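Local coordinates for protein PrgZ (Enterococcus faecalis, PDB 4FAJ) that binds peptide pheromone as a membrane-anchored extracellular receptor of the solute-binding protein 5 family, probably with a role in peptide transport, at residues A[533-538]-A[552-557]; A[69-74]-A[78-83]; A[112-115]-A[120-123]. All coordinates share one frame; numbering follows the deposited sequence.

Interaction 1 of 3, residues A[533-538]-A[552-557]; sequences VGTAKL and GAKYDY
Two side-chain hydrogen bonds, Lys554 to Thr535 and Lys537 to Tyr555, join strand 528-539 of the large mixed sheet to the short strand 555-556 and the loop before it. The backbones stay well apart, the nearest pair, Thr535 CA and Lys554 CA, lying 10.3 Å from each other, and the side chains span the gap. Lys554 and Thr535 reach toward each other tip to tip, with Lys554 NZ donating to Thr535 OG1 at 2.8 Å. The lysine chain bends at its third torsion (chi3 -74°), and its CG lies against one face of the neighbouring Tyr555 ring, 3.8 Å above the plane and offset toward the rim. Here the two-strand antiparallel sheet of 547-548 and 555-556 meets an internal strand of the large sheet through side chains, and Met548 touches both Thr535 and Tyr555. In the second bond the partners come from opposite directions: Lys537 NZ donates to Tyr555 OH at 2.7 Å while standing obliquely to the ring, 3.3 Å from Tyr555 CE1. Beyond CG the Lys537 chain is fully extended, which carries the ammonium out from the strand to the phenol. Lys537 is buried, and a salt bridge to Glu539 probably balances its charge; the ammonium may also polarise the phenol oxygen it touches. On the same strand, Val533 packs on an aromatic side chain of the bound peptide.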
# COMPACT_ATOMS: atom_id res chain seq x y z
N VAL A 533 -4.24 -1.24 -11.27
CA VAL A 533 -2.88 -1.52 -11.71
C VAL A 533 -2.70 -2.99 -12.05
O VAL A 533 -2.98 -3.88 -11.23
CB VAL A 533 -1.86 -1.16 -10.60
CG1 VAL A 533 -0.44 -1.59 -10.99
CG2 VAL A 533 -1.91 0.33 -10.28
N GLY A 534 -2.22 -3.23 -13.27
CA GLY A 534 -1.64 -4.51 -13.66
C GLY A 534 -0.12 -4.40 -13.69
O GLY A 534 0.41 -3.41 -14.20
N THR A 535 0.56 -5.40 -13.14
CA THR A 535 2.02 -5.45 -13.06
C THR A 535 2.54 -6.36 -14.17
O THR A 535 2.31 -7.58 -14.12
CB THR A 535 2.48 -5.99 -11.68
OG1 THR A 535 2.01 -5.12 -10.64
CG2 THR A 535 4.02 -6.08 -11.60
N ALA A 536 3.19 -5.77 -15.16
CA ALA A 536 3.74 -6.52 -16.30
C ALA A 536 5.24 -6.45 -16.27
O ALA A 536 5.83 -5.42 -15.93
CB ALA A 536 3.24 -5.98 -17.63
N LYS A 537 5.86 -7.55 -16.65
CA LYS A 537 7.31 -7.67 -16.55
C LYS A 537 7.85 -8.84 -17.32
O LYS A 537 7.10 -9.76 -17.64
CB LYS A 537 7.71 -7.82 -15.07
CG LYS A 537 7.25 -9.12 -14.42
CD LYS A 537 7.52 -9.07 -12.93
CE LYS A 537 7.24 -10.38 -12.24
NZ LYS A 537 7.77 -10.32 -10.83
N LEU A 538 9.14 -8.80 -17.61
CA LEU A 538 9.89 -9.96 -18.04
C LEU A 538 10.52 -10.56 -16.80
O LEU A 538 10.94 -9.83 -15.91
CB LEU A 538 10.99 -9.56 -19.02
CG LEU A 538 10.52 -8.88 -20.30
CD1 LEU A 538 11.71 -8.36 -21.11
CD2 LEU A 538 9.65 -9.84 -21.12
N GLY A 552 -1.39 -6.75 0.02
CA GLY A 552 -0.30 -6.69 0.99
C GLY A 552 1.05 -6.54 0.31
O GLY A 552 1.15 -6.02 -0.80
N ALA A 553 2.10 -7.00 0.99
CA ALA A 553 3.46 -6.91 0.46
C ALA A 553 3.53 -7.78 -0.80
O ALA A 553 3.20 -8.95 -0.75
CB ALA A 553 4.46 -7.38 1.50
N LYS A 554 3.97 -7.20 -1.91
CA LYS A 554 3.81 -7.82 -3.23
C LYS A 554 4.62 -9.10 -3.44
O LYS A 554 4.13 -10.03 -4.10
CB LYS A 554 4.15 -6.83 -4.34
CG LYS A 554 3.81 -7.33 -5.75
CD LYS A 554 4.14 -6.29 -6.82
CE LYS A 554 3.16 -5.13 -6.84
NZ LYS A 554 3.20 -4.40 -8.17
N TYR A 555 5.85 -9.14 -2.94
CA TYR A 555 6.73 -10.30 -3.21
C TYR A 555 7.23 -10.95 -1.94
O TYR A 555 7.60 -10.27 -0.99
CB TYR A 555 7.93 -9.89 -4.08
CG TYR A 555 7.56 -9.48 -5.49
CD1 TYR A 555 7.14 -10.42 -6.41
CD2 TYR A 555 7.61 -8.14 -5.89
CE1 TYR A 555 6.78 -10.06 -7.70
CE2 TYR A 555 7.27 -7.77 -7.20
CZ TYR A 555 6.84 -8.74 -8.09
OH TYR A 555 6.49 -8.43 -9.38
N ASP A 556 7.22 -12.29 -1.93
CA ASP A 556 7.84 -13.09 -0.89
C ASP A 556 8.89 -13.99 -1.54
O ASP A 556 8.57 -14.90 -2.30
CB ASP A 556 6.80 -13.93 -0.15
CG ASP A 556 7.38 -14.67 1.05
OD1 ASP A 556 8.61 -14.59 1.28
OD2 ASP A 556 6.60 -15.31 1.79
N TYR A 557 10.15 -13.70 -1.24
CA TYR A 557 11.28 -14.41 -1.83
C TYR A 557 11.80 -15.56 -0.96
O TYR A 557 12.82 -16.18 -1.28
CB TYR A 557 12.41 -13.42 -2.07
CG TYR A 557 12.01 -12.22 -2.90
CD1 TYR A 557 11.59 -12.36 -4.20
CD2 TYR A 557 12.08 -10.92 -2.37
CE1 TYR A 557 11.24 -11.26 -4.98
CE2 TYR A 557 11.73 -9.83 -3.13
CZ TYR A 557 11.32 -10.00 -4.44
OH TYR A 557 10.97 -8.90 -5.20

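Interaction 2 of 3, residues A[69-74]-A[78-83]; sequences PVQSLD and AVDQTS
Ser83 OG, in the first turn of helix 81-90, is the tight centre of the contact with loop 69-74. Two consecutive backbone N-H groups donate to it: Gln71 N lies 2.8 Å from Ser83 OG, and Ser72 N lies 3.0 Å from Ser83 OG. The hydroxyl gives its own proton to Asp80 OD1, Ser83 OG to Asp80 OD1 being 2.6 Å, on the syn lone pair. Three bonds thus fix the hydroxyl. Asp80 is the N-cap: its other oxygen, OD2, accepts from Ser83 N and is met from above the carboxylate plane. With CG lodged between backbone N and carbonyl carbon (chi1 72°), the carboxylate turns back over the helix start, where Gln71 CB closes on Asp80 OD1 at 3.3 Å. The Gln71 chain crosses it at about a right angle and then bends away, its amide donating to Pro69 O within the loop. At the other end Ala78 N donates to Asp74 O at 2.9 Å, and an ST turn, Asp74 N to Ser72 OG, shapes the loop; the Ser72 hydroxyl also bonds Thr77. Packing is looser toward the partly exposed Pro69 and Thr82, where the Thr82 CG2 methyl lies 4.0 Å from Pro69 O and the Thr82 hydroxyl bonds Thr68 instead. Helix 450-459 covers Gln71 and Asp80 through Asn451 and Met454, Trp253 of strand 252-257 packs on Val70 and Thr82, and Arg148 of helix 139-150 forms a salt bridge with Asp74.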
# COMPACT_ATOMS: atom_id res chain seq x y z
N PRO A 69 13.42 4.18 -4.13
CA PRO A 69 14.28 3.83 -3.00
C PRO A 69 13.46 3.38 -1.80
O PRO A 69 12.27 3.66 -1.71
CB PRO A 69 15.01 5.13 -2.69
CG PRO A 69 14.92 5.94 -4.00
CD PRO A 69 13.57 5.60 -4.51
N VAL A 70 14.11 2.67 -0.88
CA VAL A 70 13.49 2.31 0.39
C VAL A 70 13.22 3.59 1.15
O VAL A 70 14.06 4.47 1.17
CB VAL A 70 14.42 1.38 1.18
CG1 VAL A 70 13.95 1.25 2.63
CG2 VAL A 70 14.50 0.01 0.50
N GLN A 71 12.03 3.70 1.75
CA GLN A 71 11.64 4.89 2.49
C GLN A 71 11.68 4.71 4.02
O GLN A 71 11.99 5.66 4.74
CB GLN A 71 10.23 5.31 2.09
CG GLN A 71 10.06 5.57 0.62
CD GLN A 71 10.88 6.76 0.16
OE1 GLN A 71 10.76 7.84 0.72
NE2 GLN A 71 11.70 6.56 -0.86
N SER A 72 11.38 3.50 4.50
CA SER A 72 11.40 3.20 5.93
C SER A 72 11.92 1.79 6.20
O SER A 72 11.69 0.87 5.40
CB SER A 72 9.98 3.36 6.52
OG SER A 72 9.93 2.92 7.87
N LEU A 73 12.64 1.63 7.31
CA LEU A 73 13.06 0.33 7.82
C LEU A 73 12.37 -0.00 9.15
O LEU A 73 12.81 -0.90 9.88
CB LEU A 73 14.58 0.30 7.99
CG LEU A 73 15.43 0.59 6.76
CD1 LEU A 73 16.90 0.65 7.14
CD2 LEU A 73 15.18 -0.48 5.71
N ASP A 74 11.30 0.72 9.47
CA ASP A 74 10.60 0.59 10.75
C ASP A 74 9.13 0.19 10.50
O ASP A 74 8.37 0.97 9.92
CB ASP A 74 10.68 1.90 11.52
CG ASP A 74 10.04 1.82 12.92
OD1 ASP A 74 9.50 0.77 13.33
OD2 ASP A 74 10.07 2.86 13.61
N ALA A 78 6.57 2.37 8.11
CA ALA A 78 6.57 1.95 6.71
C ALA A 78 5.14 1.84 6.15
O ALA A 78 4.30 1.12 6.69
CB ALA A 78 7.30 0.63 6.55
N VAL A 79 4.88 2.57 5.06
CA VAL A 79 3.56 2.58 4.42
C VAL A 79 3.58 2.49 2.87
O VAL A 79 2.51 2.36 2.25
CB VAL A 79 2.77 3.83 4.87
CG1 VAL A 79 3.28 5.09 4.17
CG2 VAL A 79 1.29 3.64 4.63
N ASP A 80 4.76 2.55 2.27
CA ASP A 80 4.94 2.44 0.81
C ASP A 80 5.35 1.03 0.39
O ASP A 80 5.97 0.30 1.17
CB ASP A 80 6.02 3.43 0.34
CG ASP A 80 7.39 2.99 0.75
OD1 ASP A 80 7.69 3.15 1.96
OD2 ASP A 80 8.14 2.45 -0.11
N GLN A 81 5.02 0.65 -0.86
CA GLN A 81 5.25 -0.71 -1.33
C GLN A 81 6.69 -1.15 -1.30
O GLN A 81 6.97 -2.28 -0.92
CB GLN A 81 4.69 -0.96 -2.75
CG GLN A 81 4.85 -2.45 -3.25
CD GLN A 81 4.19 -3.55 -2.35
OE1 GLN A 81 4.86 -4.21 -1.51
NE2 GLN A 81 2.88 -3.77 -2.54
N THR A 82 7.63 -0.30 -1.70
CA THR A 82 9.05 -0.72 -1.71
C THR A 82 9.56 -1.07 -0.32
O THR A 82 10.23 -2.09 -0.12
CB THR A 82 9.98 0.34 -2.31
OG1 THR A 82 9.54 0.69 -3.64
CG2 THR A 82 11.44 -0.15 -2.35
N SER A 83 9.27 -0.21 0.66
CA SER A 83 9.68 -0.48 2.04
C SER A 83 8.99 -1.74 2.59
O SER A 83 9.60 -2.53 3.31
CB SER A 83 9.36 0.71 2.93
OG SER A 83 9.95 1.89 2.44

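Interaction 3 of 3, residues A[112-115]-A[120-123]; sequences PKVS and TYTI
A beta hairpin brings strands 113-115 and 120-124 together at the border of a four-stranded antiparallel sheet, pairing Lys113 with Thr122, Val114 with Tyr121 and Ser115 with Thr120. Strand 113-115 is outermost, while the other strand continues the sheet on its far side through backbone bonds to strand 190-194. Lys113-Thr122 and Ser115-Thr120 are hydrogen-bonded pairs, each closed by two backbone bonds; Ser115 N to Thr120 O is 2.8 Å, and Thr120 N to Ser115 O, next to the four-residue connection, is 3.0 Å. Between them Val114 and Tyr121 form a non-hydrogen-bonded pair, where Val114 CA makes a CA-H...O contact of 3.2 Å with Thr120 O. On the face carrying these two residues, the side chains lie side by side and point the same way. Val114 CG2 sits over the centre of the Tyr121 ring in a CH-pi contact, 3.9 Å from the centroid and only 11° off the ring normal. The valine puts CG2 beside its own backbone N and CG1 anti to it (chi1 -175°), and this rotation sets CG2 above the aromatic face. Pro112 CB meets the same ring obliquely, 3.4 Å from Tyr121 CD2, and also packs on Ile123 CG1. Behind this apolar row, Phe202 stacks edge-to-face with Tyr121, and Tyr95 touches Pro112 and Ile123, so this face of the hairpin packs against helix 202-205 and strand 95-97. The face of Lys113, Ser115, Thr120 and Thr122 is more polar. There one water joins both strands: it donates to Lys113 O at 2.7 Å and is hydrogen-bonded to Ser115 OG and to Thr122 OG1, the latter at 2.9 Å.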
# COMPACT_ATOMS: atom_id res chain seq x y z
N PRO A 112 -5.09 -18.25 15.60
CA PRO A 112 -5.54 -17.82 16.91
C PRO A 112 -6.65 -18.70 17.47
O PRO A 112 -7.48 -19.23 16.71
CB PRO A 112 -6.05 -16.39 16.67
CG PRO A 112 -5.40 -15.96 15.42
CD PRO A 112 -5.33 -17.20 14.59
N LYS A 113 -6.65 -18.87 18.79
CA LYS A 113 -7.75 -19.47 19.50
C LYS A 113 -8.67 -18.32 19.89
O LYS A 113 -8.27 -17.42 20.64
CB LYS A 113 -7.25 -20.22 20.74
CG LYS A 113 -8.33 -20.89 21.60
CD LYS A 113 -9.40 -21.61 20.80
CE LYS A 113 -8.82 -22.73 19.93
NZ LYS A 113 -8.31 -23.86 20.74
N VAL A 114 -9.88 -18.33 19.36
CA VAL A 114 -10.81 -17.23 19.55
C VAL A 114 -11.87 -17.60 20.58
O VAL A 114 -12.46 -18.68 20.52
CB VAL A 114 -11.49 -16.82 18.23
CG1 VAL A 114 -12.36 -15.61 18.44
CG2 VAL A 114 -10.45 -16.54 17.15
N SER A 115 -12.10 -16.71 21.53
CA SER A 115 -13.03 -16.97 22.62
C SER A 115 -13.81 -15.70 22.91
O SER A 115 -13.66 -14.71 22.19
CB SER A 115 -12.27 -17.43 23.86
OG SER A 115 -11.37 -16.42 24.32
N THR A 120 -11.89 -12.27 21.90
CA THR A 120 -10.57 -12.52 22.50
C THR A 120 -9.77 -13.50 21.64
O THR A 120 -10.25 -14.58 21.32
CB THR A 120 -10.69 -13.06 23.94
OG1 THR A 120 -11.44 -12.13 24.73
CG2 THR A 120 -9.32 -13.28 24.57
N TYR A 121 -8.56 -13.09 21.25
CA TYR A 121 -7.64 -13.89 20.46
C TYR A 121 -6.44 -14.29 21.32
O TYR A 121 -5.78 -13.41 21.87
CB TYR A 121 -7.13 -13.10 19.25
CG TYR A 121 -8.11 -12.99 18.11
CD1 TYR A 121 -9.37 -12.42 18.29
CD2 TYR A 121 -7.77 -13.44 16.84
CE1 TYR A 121 -10.28 -12.31 17.24
CE2 TYR A 121 -8.67 -13.34 15.78
CZ TYR A 121 -9.92 -12.77 15.99
OH TYR A 121 -10.81 -12.67 14.94
N THR A 122 -6.18 -15.58 21.42
CA THR A 122 -5.01 -16.09 22.13
C THR A 122 -4.08 -16.77 21.15
O THR A 122 -4.50 -17.63 20.37
CB THR A 122 -5.40 -17.07 23.26
OG1 THR A 122 -6.22 -16.38 24.21
CG2 THR A 122 -4.16 -17.62 23.98
N ILE A 123 -2.81 -16.37 21.17
CA ILE A 123 -1.83 -16.79 20.17
C ILE A 123 -0.54 -17.21 20.88
O ILE A 123 -0.09 -16.54 21.81
CB ILE A 123 -1.51 -15.65 19.19
CG1 ILE A 123 -2.79 -15.22 18.45
CG2 ILE A 123 -0.39 -16.05 18.22
CD1 ILE A 123 -2.72 -13.86 17.81
O HOH W 1 -8.84 -16.97 23.20

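Interactions 1 and 2 adjoin, their centres 16 Å apart. Gln81, in the first turn of the helix that interaction 2 caps, reaches segment 552-557, where Gln81 OE1 lies 3.1 Å from Lys554 N in a probable hydrogen bond. Both contacts border the bound peptide: Val533 and Gln81 pack on its side chains, and Val79 both packs on it and bonds its backbone. Interaction 1 also comes near a zinc site, the Lys537 side chain being about 10 Å from that of the zinc ligand Tyr301. Interaction 3 is remote, with its centre 32 Å from that of interaction 1 and 30 Å from that of interaction 2, away from the zinc sites.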